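Local coordinates for protein ACDH-11, isoform b (Caenorhabditis elegans, PDB 4Y9J), which belongs to the acyl-CoA dehydrogenase family of flavoproteins and binds flavin-adenine dinucleotide within an assembly of four chains, at residues Asp521-His526 / Glu573-Glu578; Glu475-Asn480 / Leu540-Ser545; Gln71-Gln76 / Thr280-Thr285; Ser63-Leu68 / His99-Ile104. One frame throughout, in Å; residues are numbered along the deposited sequence.

Contact 1: Asp521-His526 / Glu573-Glu578; sequences DSVARH and EWFASE
V523 fits its two methyl groups between W574 and F575 and carries most of this contact. Its CB points toward 573-578, and the two branches then part company. V523 CG1, anti to the carbonyl carbon (chi1 -66°), runs against the base of the tryptophan, 3.4 Å from W574 O and 3.6 Å from W574 CB. V523 CG2 takes the other direction and settles over the centre of the phenylalanine ring: it stands 3.7 Å from the centroid of F575 and only 11° off the ring normal, a CH-pi contact made from almost straight above the ring.

The setting is the helical C-terminal domain-like region of this acyl-CoA dehydrogenase relative, where V523 holds the N-cap position of helix 524-545 and the loop leading to helix 577-587 packs against that helix start. One helical turn further on, H526 meets the far end of the indole in an offset edge-to-face pair, the tryptophan edge directed at the imidazole face. The H526 and W574 six-membered ring centroids are 5.3 Å apart, with planes inclined by 61°, and H526 CD2 comes within 3.7 Å of W574 CZ3. S522 touches W574 O weakly through CB, while its OG is hydrogen-bonded to T356 of the second subunit.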
loop_
_atom_site.group_PDB
_atom_site.type_symbol
_atom_site.label_atom_id
_atom_site.label_comp_id
_atom_site.label_asym_id
_atom_site.label_seq_id
_atom_site.Cartn_x
_atom_site.Cartn_y
_atom_site.Cartn_z
ATOM N N ASP B 521 -42.752 -7.704 21.490
ATOM C CA ASP B 521 -41.511 -7.723 20.764
ATOM C C ASP B 521 -41.267 -6.434 19.937
ATOM O O ASP B 521 -40.132 -6.007 19.809
ATOM C CB ASP B 521 -41.399 -8.967 19.855
ATOM C CG ASP B 521 -42.607 -9.175 18.942
ATOM O OD1 ASP B 521 -43.769 -9.226 19.424
ATOM O OD2 ASP B 521 -42.389 -9.427 17.738
ATOM N N SER B 522 -42.345 -5.853 19.400
ATOM C CA SER B 522 -42.299 -4.624 18.600
ATOM C C SER B 522 -41.683 -3.475 19.362
ATOM O O SER B 522 -40.923 -2.647 18.798
ATOM C CB SER B 522 -43.711 -4.219 18.111
ATOM O OG SER B 522 -43.470 -3.330 17.039
ATOM N N VAL B 523 -41.930 -3.470 20.678
ATOM C CA VAL B 523 -41.488 -2.370 21.537
ATOM C C VAL B 523 -40.337 -2.784 22.435
ATOM O O VAL B 523 -40.044 -2.130 23.430
ATOM C CB VAL B 523 -42.646 -1.749 22.340
ATOM C CG1 VAL B 523 -43.634 -1.063 21.383
ATOM C CG2 VAL B 523 -43.409 -2.787 23.159
ATOM N N ALA B 524 -39.646 -3.864 22.090
ATOM C CA ALA B 524 -38.607 -4.381 23.018
ATOM C C ALA B 524 -37.508 -3.310 23.304
ATOM O O ALA B 524 -37.017 -3.201 24.418
ATOM C CB ALA B 524 -38.014 -5.635 22.458
ATOM N N ARG B 525 -37.112 -2.490 22.304
ATOM C CA ARG B 525 -36.091 -1.516 22.539
ATOM C C ARG B 525 -36.555 -0.385 23.463
ATOM O O ARG B 525 -35.812 0.101 24.304
ATOM C CB ARG B 525 -35.538 -0.950 21.156
ATOM C CG ARG B 525 -34.438 0.029 21.372
ATOM C CD ARG B 525 -33.996 0.791 20.110
ATOM N NE ARG B 525 -33.388 -0.065 19.138
ATOM C CZ ARG B 525 -32.480 0.369 18.251
ATOM N NH1 ARG B 525 -32.084 1.651 18.239
ATOM N NH2 ARG B 525 -31.986 -0.488 17.404
ATOM N N HIS B 526 -37.802 0.049 23.304
ATOM C CA HIS B 526 -38.362 1.079 24.158
ATOM C C HIS B 526 -38.440 0.613 25.626
ATOM O O HIS B 526 -38.137 1.359 26.504
ATOM C CB HIS B 526 -39.730 1.504 23.661
ATOM C CG HIS B 526 -39.724 2.080 22.281
ATOM N ND1 HIS B 526 -39.558 1.310 21.145
ATOM C CD2 HIS B 526 -39.871 3.349 21.853
ATOM C CE1 HIS B 526 -39.608 2.095 20.072
ATOM N NE2 HIS B 526 -39.785 3.335 20.479
ATOM N N GLU B 573 -50.493 2.154 22.727
ATOM C CA GLU B 573 -50.775 1.889 21.316
ATOM C C GLU B 573 -49.611 1.365 20.503
ATOM O O GLU B 573 -49.812 0.708 19.471
ATOM C CB GLU B 573 -51.413 3.106 20.622
ATOM C CG GLU B 573 -50.528 4.323 20.593
ATOM C CD GLU B 573 -50.690 5.201 21.809
ATOM O OE1 GLU B 573 -51.197 4.716 22.860
ATOM O OE2 GLU B 573 -50.268 6.380 21.702
ATOM N N TRP B 574 -48.372 1.561 20.976
ATOM C CA TRP B 574 -47.252 0.970 20.268
ATOM C C TRP B 574 -47.187 -0.556 20.345
ATOM O O TRP B 574 -46.478 -1.225 19.559
ATOM C CB TRP B 574 -45.921 1.630 20.675
ATOM C CG TRP B 574 -45.926 3.142 20.506
ATOM C CD1 TRP B 574 -46.824 3.861 19.804
ATOM C CD2 TRP B 574 -44.973 4.093 21.029
ATOM N NE1 TRP B 574 -46.520 5.204 19.855
ATOM C CE2 TRP B 574 -45.367 5.374 20.562
ATOM C CE3 TRP B 574 -43.774 3.984 21.783
ATOM C CZ2 TRP B 574 -44.684 6.539 20.894
ATOM C CZ3 TRP B 574 -43.077 5.158 22.101
ATOM C CH2 TRP B 574 -43.548 6.423 21.656
ATOM N N PHE B 575 -47.874 -1.122 21.324
ATOM C CA PHE B 575 -47.929 -2.567 21.487
ATOM C C PHE B 575 -48.890 -3.251 20.489
ATOM O O PHE B 575 -48.873 -4.480 20.332
ATOM C CB PHE B 575 -48.430 -2.905 22.919
ATOM C CG PHE B 575 -47.405 -2.673 24.030
ATOM C CD1 PHE B 575 -47.108 -1.393 24.480
ATOM C CD2 PHE B 575 -46.815 -3.746 24.695
ATOM C CE1 PHE B 575 -46.210 -1.192 25.521
ATOM C CE2 PHE B 575 -45.909 -3.542 25.731
ATOM C CZ PHE B 575 -45.626 -2.271 26.161
ATOM N N ALA B 576 -49.761 -2.493 19.842
ATOM C CA ALA B 576 -50.859 -3.112 19.126
ATOM C C ALA B 576 -50.390 -3.754 17.843
ATOM O O ALA B 576 -49.518 -3.256 17.198
ATOM C CB ALA B 576 -51.947 -2.094 18.855
ATOM N N SER B 577 -50.964 -4.897 17.502
ATOM C CA SER B 577 -50.619 -5.623 16.286
ATOM C C SER B 577 -50.983 -4.841 15.029
ATOM O O SER B 577 -50.301 -4.944 14.007
ATOM C CB SER B 577 -51.311 -6.988 16.250
ATOM O OG SER B 577 -50.616 -7.921 17.078
ATOM N N GLU B 578 -51.995 -4.012 15.118
ATOM C CA GLU B 578 -52.385 -3.179 13.952
ATOM C C GLU B 578 -51.287 -2.173 13.622
ATOM O O GLU B 578 -51.116 -1.801 12.484
ATOM C CB GLU B 578 -53.723 -2.435 14.173
ATOM C CG GLU B 578 -54.811 -3.351 14.663
ATOM C CD GLU B 578 -55.305 -4.368 13.632
ATOM O OE1 GLU B 578 -54.689 -4.521 12.538
ATOM O OE2 GLU B 578 -56.339 -5.010 13.952
#

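Contact 2: Glu475-Asn480 / Leu540-Ser545; sequences EQLLGN and LIDHAS
The carboxylate of D542 has L477 CD2 over one of its faces, 3.7 Å from D542 CG and 3.5 Å from D542 OD2. Beside D542 OD1 lies the amide of N480, its plane turned 56° from that of the carboxylate. D542 OD2 forms a salt bridge with R40. The carboxylate reaches this place because CG leaves CB anti to the backbone N (chi1 -169°), and the L477 and D542 side chains meet at about a right angle.

Next to this polar patch the contact is greasy. L478 CD2 and I541 CD1 lie 3.8 Å apart, a pair that helix 486-512 covers, touching both residues. At the other end S545 CB packs 3.5 Å from N480 O, while its hydroxyl turns back to its own helix: S545 OG donates to I541 O at 2.8 Å, from above the carbonyl plane, and S545 N reaches the same oxygen from the opposite face.

The C-terminal end of helix 466-478 and the loop after it are thus laid against the last turns of helix 524-545, helix-on-helix packing within the all-helical C-terminal domain-like region.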
loop_
_atom_site.group_PDB
_atom_site.type_symbol
_atom_site.label_atom_id
_atom_site.label_comp_id
_atom_site.label_asym_id
_atom_site.label_seq_id
_atom_site.Cartn_x
_atom_site.Cartn_y
_atom_site.Cartn_z
ATOM N N GLU B 475 -36.492 1.431 44.450
ATOM C CA GLU B 475 -36.891 2.032 45.744
ATOM C C GLU B 475 -35.761 2.045 46.814
ATOM O O GLU B 475 -35.667 3.058 47.639
ATOM C CB GLU B 475 -38.163 1.401 46.278
ATOM C CG GLU B 475 -38.050 -0.102 46.483
ATOM C CD GLU B 475 -38.410 -0.612 47.887
ATOM O OE1 GLU B 475 -39.567 -0.404 48.326
ATOM O OE2 GLU B 475 -37.518 -1.272 48.506
ATOM N N GLN B 476 -34.866 1.029 46.795
ATOM C CA GLN B 476 -33.714 1.121 47.710
ATOM C C GLN B 476 -32.878 2.358 47.435
ATOM O O GLN B 476 -32.450 3.102 48.351
ATOM C CB GLN B 476 -32.793 -0.075 47.527
ATOM C CG GLN B 476 -33.434 -1.400 47.872
ATOM C CD GLN B 476 -32.518 -2.595 47.651
ATOM O OE1 GLN B 476 -31.597 -2.582 46.853
ATOM N NE2 GLN B 476 -32.761 -3.631 48.418
ATOM N N LEU B 477 -32.665 2.577 46.139
ATOM C CA LEU B 477 -31.826 3.666 45.680
ATOM C C LEU B 477 -32.523 4.999 46.064
ATOM O O LEU B 477 -31.913 5.973 46.581
ATOM C CB LEU B 477 -31.589 3.548 44.191
ATOM C CG LEU B 477 -30.536 2.491 43.786
ATOM C CD1 LEU B 477 -30.552 2.232 42.285
ATOM C CD2 LEU B 477 -29.119 2.905 44.225
ATOM N N LEU B 478 -33.829 5.034 45.869
ATOM C CA LEU B 478 -34.546 6.286 46.053
ATOM C C LEU B 478 -34.741 6.574 47.566
ATOM O O LEU B 478 -34.800 7.746 47.979
ATOM C CB LEU B 478 -35.887 6.271 45.313
ATOM C CG LEU B 478 -35.798 6.260 43.772
ATOM C CD1 LEU B 478 -37.191 6.362 43.218
ATOM C CD2 LEU B 478 -34.898 7.353 43.231
ATOM N N GLY B 479 -34.863 5.524 48.382
ATOM C CA GLY B 479 -34.835 5.714 49.857
ATOM C C GLY B 479 -33.438 6.267 50.136
ATOM O O GLY B 479 -32.505 5.965 49.387
ATOM N N ASN B 480 -33.265 7.091 51.168
ATOM C CA ASN B 480 -32.026 7.918 51.269
ATOM C C ASN B 480 -31.794 8.977 50.142
ATOM O O ASN B 480 -30.759 9.629 50.164
ATOM C CB ASN B 480 -30.711 7.094 51.564
ATOM C CG ASN B 480 -30.573 5.801 50.737
ATOM O OD1 ASN B 480 -30.010 5.791 49.607
ATOM N ND2 ASN B 480 -31.063 4.691 51.304
ATOM N N LEU B 540 -27.921 7.869 39.837
ATOM C CA LEU B 540 -27.432 9.240 39.882
ATOM C C LEU B 540 -27.928 9.980 41.115
ATOM O O LEU B 540 -27.216 10.784 41.692
ATOM C CB LEU B 540 -27.859 9.999 38.593
ATOM C CG LEU B 540 -27.019 9.698 37.353
ATOM C CD1 LEU B 540 -27.658 10.299 36.133
ATOM C CD2 LEU B 540 -25.605 10.226 37.508
ATOM N N ILE B 541 -29.144 9.666 41.539
ATOM C CA ILE B 541 -29.771 10.343 42.647
ATOM C C ILE B 541 -29.086 9.893 43.926
ATOM O O ILE B 541 -28.815 10.728 44.785
ATOM C CB ILE B 541 -31.286 10.063 42.742
ATOM C CG1 ILE B 541 -32.035 10.866 41.695
ATOM C CG2 ILE B 541 -31.861 10.489 44.092
ATOM C CD1 ILE B 541 -33.395 10.291 41.361
ATOM N N ASP B 542 -28.876 8.586 44.033
ATOM C CA ASP B 542 -28.225 7.983 45.173
ATOM C C ASP B 542 -26.805 8.533 45.281
ATOM O O ASP B 542 -26.361 8.957 46.342
ATOM C CB ASP B 542 -28.221 6.480 44.987
ATOM C CG ASP B 542 -27.806 5.717 46.238
ATOM O OD1 ASP B 542 -28.376 5.922 47.319
ATOM O OD2 ASP B 542 -26.893 4.895 46.097
ATOM N N HIS B 543 -26.119 8.608 44.169
ATOM C CA HIS B 543 -24.805 9.222 44.132
ATOM C C HIS B 543 -24.765 10.682 44.576
ATOM O O HIS B 543 -23.907 11.052 45.386
ATOM C CB HIS B 543 -24.270 9.107 42.731
ATOM C CG HIS B 543 -22.879 9.621 42.557
ATOM N ND1 HIS B 543 -22.602 10.885 42.078
ATOM C CD2 HIS B 543 -21.686 9.012 42.718
ATOM C CE1 HIS B 543 -21.294 11.035 41.973
ATOM N NE2 HIS B 543 -20.719 9.921 42.382
ATOM N N ALA B 544 -25.692 11.505 44.077
ATOM C CA ALA B 544 -25.724 12.941 44.414
ATOM C C ALA B 544 -26.166 13.188 45.857
ATOM O O ALA B 544 -25.865 14.270 46.441
ATOM C CB ALA B 544 -26.663 13.688 43.474
ATOM N N SER B 545 -26.935 12.231 46.387
ATOM C CA SER B 545 -27.492 12.341 47.745
ATOM C C SER B 545 -26.414 12.089 48.806
ATOM O O SER B 545 -26.586 12.466 49.966
ATOM C CB SER B 545 -28.671 11.367 47.950
ATOM O OG SER B 545 -29.811 11.712 47.161
#

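Contact 3: Gln71-Gln76 / Thr280-Thr285; sequences QAELEQ and TKQLPT
K281, Q282 and E73 bury the most surface here, joining the end of helix 44-74 to a type I beta turn, T280 to L283, in the loop between strands 269-274 and 285-298. K281 offers its aliphatic part: CB and CD pass across the amide of Q76 at a slant, with K281 CD 3.5 Å from Q76 NE2. That nitrogen, Q76 NE2, donates to E73 O at 3.0 Å. K281 NZ bends away at chi4 (-69°) to the carbonyl of K277, and a water links it to Q76 OE1.

Q282 packs CB on the carbonyl of A72 and CG on the backbone N of E73, and Q282 CA makes a C-H...O contact with A72 O at 3.5 Å. A bend at chi2 (87°) turns the amide to the carboxylate, E73 OE1 to Q282 CD 3.2 Å, their planes 68° apart. The angle to Q282 NE2 is too poor for a hydrogen bond; Q282 NE2 goes to D438.

The polar links between the segments run through water. One molecule gives hydrogen bonds to A72 O (2.9 Å) and Q282 O (2.8 Å); another donates to E73 OE1 at 2.7 Å and accepts from K281 N. The chemistry implies a hydrated seam between the helical N-terminal and beta middle domains, close to the flavin pocket that includes T280 and T285; the charge of E73 is probably offset by R437, bonded to OE2.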
loop_
_atom_site.group_PDB
_atom_site.type_symbol
_atom_site.label_atom_id
_atom_site.label_comp_id
_atom_site.label_asym_id
_atom_site.label_seq_id
_atom_site.Cartn_x
_atom_site.Cartn_y
_atom_site.Cartn_z
ATOM N N GLN B 71 0.009 2.994 17.387
ATOM C CA GLN B 71 0.803 2.173 16.484
ATOM C C GLN B 71 0.122 0.957 15.921
ATOM O O GLN B 71 0.316 0.628 14.760
ATOM C CB GLN B 71 2.132 1.796 17.096
ATOM C CG GLN B 71 3.063 2.951 17.364
ATOM C CD GLN B 71 3.320 3.861 16.116
ATOM O OE1 GLN B 71 3.802 3.415 15.138
ATOM N NE2 GLN B 71 2.968 5.099 16.204
ATOM N N ALA B 72 -0.726 0.301 16.746
ATOM C CA ALA B 72 -1.445 -0.890 16.314
ATOM C C ALA B 72 -2.484 -0.577 15.254
ATOM O O ALA B 72 -2.823 -1.441 14.447
ATOM C CB ALA B 72 -2.104 -1.582 17.516
ATOM N N GLU B 73 -2.922 0.648 15.192
ATOM C CA GLU B 73 -3.774 1.089 14.099
ATOM C C GLU B 73 -2.970 1.454 12.824
ATOM O O GLU B 73 -3.496 1.362 11.698
ATOM C CB GLU B 73 -4.613 2.267 14.582
ATOM C CG GLU B 73 -5.436 3.029 13.555
ATOM C CD GLU B 73 -6.726 2.339 13.174
ATOM O OE1 GLU B 73 -7.040 1.287 13.769
ATOM O OE2 GLU B 73 -7.433 2.831 12.205
ATOM N N LEU B 74 -1.781 2.027 13.025
ATOM C CA LEU B 74 -0.929 2.428 11.908
ATOM C C LEU B 74 -0.253 1.294 11.217
ATOM O O LEU B 74 0.090 1.414 10.043
ATOM C CB LEU B 74 0.084 3.472 12.356
ATOM C CG LEU B 74 -0.482 4.750 12.909
ATOM C CD1 LEU B 74 0.621 5.589 13.486
ATOM C CD2 LEU B 74 -1.332 5.471 11.873
ATOM N N GLU B 75 -0.106 0.165 11.870
ATOM C CA GLU B 75 0.519 -1.027 11.260
ATOM C C GLU B 75 -0.412 -2.217 11.481
ATOM O O GLU B 75 -0.208 -3.072 12.371
ATOM C CB GLU B 75 1.897 -1.345 11.847
ATOM C CG GLU B 75 2.888 -0.265 11.559
ATOM C CD GLU B 75 3.419 -0.189 10.132
ATOM O OE1 GLU B 75 3.156 -1.113 9.276
ATOM O OE2 GLU B 75 4.170 0.837 9.893
ATOM N N GLN B 76 -1.391 -2.303 10.609
ATOM C CA GLN B 76 -2.461 -3.273 10.774
ATOM C C GLN B 76 -2.048 -4.673 10.411
ATOM O O GLN B 76 -1.095 -4.865 9.694
ATOM C CB GLN B 76 -3.608 -2.828 9.869
ATOM C CG GLN B 76 -4.148 -1.481 10.327
ATOM C CD GLN B 76 -5.090 -0.818 9.288
ATOM O OE1 GLN B 76 -5.640 -1.479 8.384
ATOM N NE2 GLN B 76 -5.310 0.458 9.485
ATOM N N THR B 280 -11.905 -1.169 14.454
ATOM C CA THR B 280 -11.172 -2.302 14.993
ATOM C C THR B 280 -10.078 -2.822 14.051
ATOM O O THR B 280 -9.699 -4.022 14.073
ATOM C CB THR B 280 -12.084 -3.474 15.519
ATOM O OG1 THR B 280 -12.619 -4.228 14.433
ATOM C CG2 THR B 280 -13.309 -2.955 16.409
ATOM N N LYS B 281 -9.551 -1.941 13.215
ATOM C CA LYS B 281 -8.576 -2.334 12.224
ATOM C C LYS B 281 -7.265 -2.919 12.865
ATOM O O LYS B 281 -6.551 -3.653 12.203
ATOM C CB LYS B 281 -8.200 -1.113 11.286
ATOM C CG LYS B 281 -9.329 -0.631 10.397
ATOM C CD LYS B 281 -8.821 0.455 9.391
ATOM C CE LYS B 281 -9.861 0.848 8.353
ATOM N NZ LYS B 281 -10.073 -0.296 7.450
ATOM N N GLN B 282 -7.002 -2.554 14.095
ATOM C CA GLN B 282 -5.898 -3.053 14.875
ATOM C C GLN B 282 -5.991 -4.551 15.103
ATOM O O GLN B 282 -4.957 -5.240 15.215
ATOM C CB GLN B 282 -5.804 -2.373 16.271
ATOM C CG GLN B 282 -6.021 -0.857 16.327
ATOM C CD GLN B 282 -7.497 -0.463 16.458
ATOM O OE1 GLN B 282 -8.410 -1.178 16.067
ATOM N NE2 GLN B 282 -7.701 0.670 17.002
ATOM N N LEU B 283 -7.224 -5.019 15.236
ATOM C CA LEU B 283 -7.554 -6.387 15.650
ATOM C C LEU B 283 -7.561 -7.366 14.465
ATOM O O LEU B 283 -8.250 -7.118 13.479
ATOM C CB LEU B 283 -8.942 -6.314 16.311
ATOM C CG LEU B 283 -9.633 -7.608 16.609
ATOM C CD1 LEU B 283 -8.996 -8.253 17.813
ATOM C CD2 LEU B 283 -11.083 -7.291 16.978
ATOM N N PRO B 284 -6.876 -8.515 14.568
ATOM C CA PRO B 284 -7.005 -9.395 13.408
ATOM C C PRO B 284 -8.291 -10.198 13.480
ATOM O O PRO B 284 -8.479 -10.931 14.456
ATOM C CB PRO B 284 -5.825 -10.316 13.539
ATOM C CG PRO B 284 -5.355 -10.153 14.934
ATOM C CD PRO B 284 -5.768 -8.871 15.443
ATOM N N THR B 285 -9.181 -9.997 12.561
ATOM C CA THR B 285 -10.431 -10.766 12.524
ATOM C C THR B 285 -10.421 -11.536 11.233
ATOM O O THR B 285 -10.335 -10.970 10.139
ATOM C CB THR B 285 -11.674 -9.840 12.645
ATOM O OG1 THR B 285 -11.643 -9.073 13.862
ATOM C CG2 THR B 285 -12.971 -10.614 12.498
HETATM O O HOH W 1 -2.410 -4.195 15.206
HETATM O O HOH W 2 -9.681 1.050 13.535
HETATM O O HOH W 3 -8.447 -2.337 7.013
#

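Contact 4: Ser63-Leu68 / His99-Ile104; sequences SEVEHL and HKLKQI
L68 and L101 form the heart of a helix-helix packing in the helical N-terminal domain of the acyl-CoA dehydrogenase fold, where helices 44-74 and 96-107 run roughly antiparallel. Over the two short segments the axes pass 10.3 Å apart with a crossing angle of -141°. L101 CD2 fits between two residues one turn apart on the other helix, 3.5 Å from V65 CG1 and 3.8 Å from L68 CB. Beside it, L68 and I104 meet tip to tip: L68 CD1 and I104 CD1 are separated by 3.5 Å, tighter than an ordinary van der Waals distance, and the same L68 methyl also rests 3.6 Å from K100 CG.

K100 and E64 close this apolar layer on one side. With CG anti to the backbone N, K100 sets that carbon against L68 CD1; the bend at chi2 (64°) then sends CE toward E64 OE2. E64 follows an extended chain, approaching I104 CD1 with its carboxylate carbon and K100 CE with OE2.

Further out, the helix carrying E64 has a wider, pi-type turn at 63-65, and E64 OE1 is held by a salt bridge to R60 of its own helix. Other salt bridges tie each helix to its surroundings: K102 pairs with D228, and E66, on the side of helix 44-74 turned from this contact, pairs with R329. The two charged ends are too far apart for a salt bridge, E64 OE2 to K100 NZ 4.1 Å, and a water spans them, donating to E64 OE2 at 2.6 Å and accepting from K100 NZ.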
loop_
_atom_site.group_PDB
_atom_site.type_symbol
_atom_site.label_atom_id
_atom_site.label_comp_id
_atom_site.label_asym_id
_atom_site.label_seq_id
_atom_site.Cartn_x
_atom_site.Cartn_y
_atom_site.Cartn_z
ATOM N N SER B 63 1.882 7.852 29.184
ATOM C CA SER B 63 3.287 7.735 28.854
ATOM C C SER B 63 3.593 6.619 27.872
ATOM O O SER B 63 4.625 6.704 27.233
ATOM C CB SER B 63 4.125 7.598 30.106
ATOM O OG SER B 63 4.040 6.297 30.667
ATOM N N GLU B 64 2.777 5.557 27.799
ATOM C CA GLU B 64 3.117 4.328 27.036
ATOM C C GLU B 64 1.968 3.726 26.253
ATOM O O GLU B 64 2.073 3.532 25.018
ATOM C CB GLU B 64 3.764 3.255 27.898
ATOM C CG GLU B 64 4.286 2.042 27.133
ATOM C CD GLU B 64 4.843 0.953 28.012
ATOM O OE1 GLU B 64 4.544 0.981 29.249
ATOM O OE2 GLU B 64 5.593 0.078 27.487
ATOM N N VAL B 65 0.841 3.458 26.893
ATOM C CA VAL B 65 -0.164 2.618 26.266
ATOM C C VAL B 65 -0.790 3.356 25.109
ATOM O O VAL B 65 -0.979 2.769 24.058
ATOM C CB VAL B 65 -1.279 2.146 27.247
ATOM C CG1 VAL B 65 -2.241 1.230 26.550
ATOM C CG2 VAL B 65 -0.655 1.430 28.461
ATOM N N GLU B 66 -1.177 4.623 25.307
ATOM C CA GLU B 66 -1.778 5.377 24.209
ATOM C C GLU B 66 -0.967 5.255 22.860
ATOM O O GLU B 66 -1.556 5.085 21.812
ATOM C CB GLU B 66 -1.986 6.816 24.671
ATOM C CG GLU B 66 -2.465 7.763 23.613
ATOM C CD GLU B 66 -3.933 7.608 23.222
ATOM O OE1 GLU B 66 -4.672 6.687 23.655
ATOM O OE2 GLU B 66 -4.359 8.433 22.415
ATOM N N HIS B 67 0.349 5.409 22.930
ATOM C CA HIS B 67 1.222 5.412 21.733
ATOM C C HIS B 67 1.214 4.050 21.158
ATOM O O HIS B 67 1.059 3.898 19.974
ATOM C CB HIS B 67 2.658 5.796 22.095
ATOM C CG HIS B 67 3.678 5.497 21.009
ATOM N ND1 HIS B 67 3.842 6.304 19.891
ATOM C CD2 HIS B 67 4.602 4.503 20.882
ATOM C CE1 HIS B 67 4.800 5.813 19.119
ATOM N NE2 HIS B 67 5.279 4.728 19.696
ATOM N N LEU B 68 1.278 3.029 22.032
ATOM C CA LEU B 68 1.212 1.644 21.544
ATOM C C LEU B 68 -0.058 1.355 20.797
ATOM O O LEU B 68 -0.039 0.765 19.677
ATOM C CB LEU B 68 1.343 0.597 22.659
ATOM C CG LEU B 68 2.645 0.539 23.413
ATOM C CD1 LEU B 68 2.605 -0.421 24.616
ATOM C CD2 LEU B 68 3.812 0.211 22.509
ATOM N N HIS B 99 1.488 -7.112 20.412
ATOM C CA HIS B 99 2.048 -8.045 21.344
ATOM C C HIS B 99 2.388 -7.371 22.678
ATOM O O HIS B 99 2.172 -7.960 23.739
ATOM C CB HIS B 99 3.262 -8.804 20.771
ATOM C CG HIS B 99 2.922 -9.653 19.585
ATOM N ND1 HIS B 99 2.030 -10.715 19.640
ATOM C CD2 HIS B 99 3.350 -9.589 18.299
ATOM C CE1 HIS B 99 1.898 -11.241 18.435
ATOM N NE2 HIS B 99 2.684 -10.571 17.604
ATOM N N LYS B 100 3.001 -6.200 22.629
ATOM C CA LYS B 100 3.387 -5.456 23.813
ATOM C C LYS B 100 2.181 -5.094 24.655
ATOM O O LYS B 100 2.211 -5.279 25.898
ATOM C CB LYS B 100 4.201 -4.213 23.457
ATOM C CG LYS B 100 4.664 -3.405 24.653
ATOM C CD LYS B 100 5.638 -4.146 25.575
ATOM C CE LYS B 100 6.043 -3.228 26.737
ATOM N NZ LYS B 100 7.015 -3.779 27.686
ATOM N N LEU B 101 1.102 -4.702 24.019
ATOM C CA LEU B 101 -0.158 -4.420 24.730
ATOM C C LEU B 101 -0.692 -5.645 25.494
ATOM O O LEU B 101 -1.100 -5.543 26.637
ATOM C CB LEU B 101 -1.194 -3.867 23.802
ATOM C CG LEU B 101 -0.942 -2.414 23.346
ATOM C CD1 LEU B 101 -1.606 -2.109 22.015
ATOM C CD2 LEU B 101 -1.367 -1.422 24.381
ATOM N N LYS B 102 -0.654 -6.807 24.846
ATOM C CA LYS B 102 -1.074 -8.043 25.518
ATOM C C LYS B 102 -0.221 -8.351 26.731
ATOM O O LYS B 102 -0.693 -8.815 27.756
ATOM C CB LYS B 102 -1.035 -9.212 24.544
ATOM C CG LYS B 102 -2.122 -9.100 23.477
ATOM C CD LYS B 102 -1.889 -10.104 22.356
ATOM C CE LYS B 102 -2.126 -11.541 22.684
ATOM N NZ LYS B 102 -1.621 -12.511 21.653
ATOM N N GLN B 103 1.065 -8.145 26.599
ATOM C CA GLN B 103 1.964 -8.307 27.709
ATOM C C GLN B 103 1.689 -7.396 28.871
ATOM O O GLN B 103 1.756 -7.831 30.037
ATOM C CB GLN B 103 3.428 -8.206 27.273
ATOM C CG GLN B 103 3.746 -9.228 26.202
ATOM C CD GLN B 103 5.072 -8.947 25.452
ATOM O OE1 GLN B 103 5.759 -7.948 25.684
ATOM N NE2 GLN B 103 5.398 -9.824 24.525
ATOM N N ILE B 104 1.441 -6.152 28.572
ATOM C CA ILE B 104 1.066 -5.164 29.566
ATOM C C ILE B 104 -0.236 -5.566 30.305
ATOM O O ILE B 104 -0.303 -5.444 31.546
ATOM C CB ILE B 104 0.951 -3.774 28.956
ATOM C CG1 ILE B 104 2.354 -3.248 28.561
ATOM C CG2 ILE B 104 0.281 -2.821 29.935
ATOM C CD1 ILE B 104 2.291 -1.972 27.728
HETATM O O HOH W 4 6.845 -1.467 29.178
#

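Overall arrangement
From the N terminus, helix 44-74 supplies first 63-68 and then 71-76. Contact 4 closes the shorter loop at 99-104, on helix 96-107; contact 3 closes a far longer one at 280-285, so the two cross, and the same helix is tied both to its own domain and to the beta middle domain. Their centres lie about 13 Å apart. A second crossed pair follows near the C terminus: 475-480 opens contact 2, 521-526 opens contact 1, and 540-545 and 573-578 close them in that order. Here helix 524-545 is the shared element, gripped near both ends, with contact centres about 31 Å apart. Contacts 1 and 3 lie on opposite sides of the chain's centre.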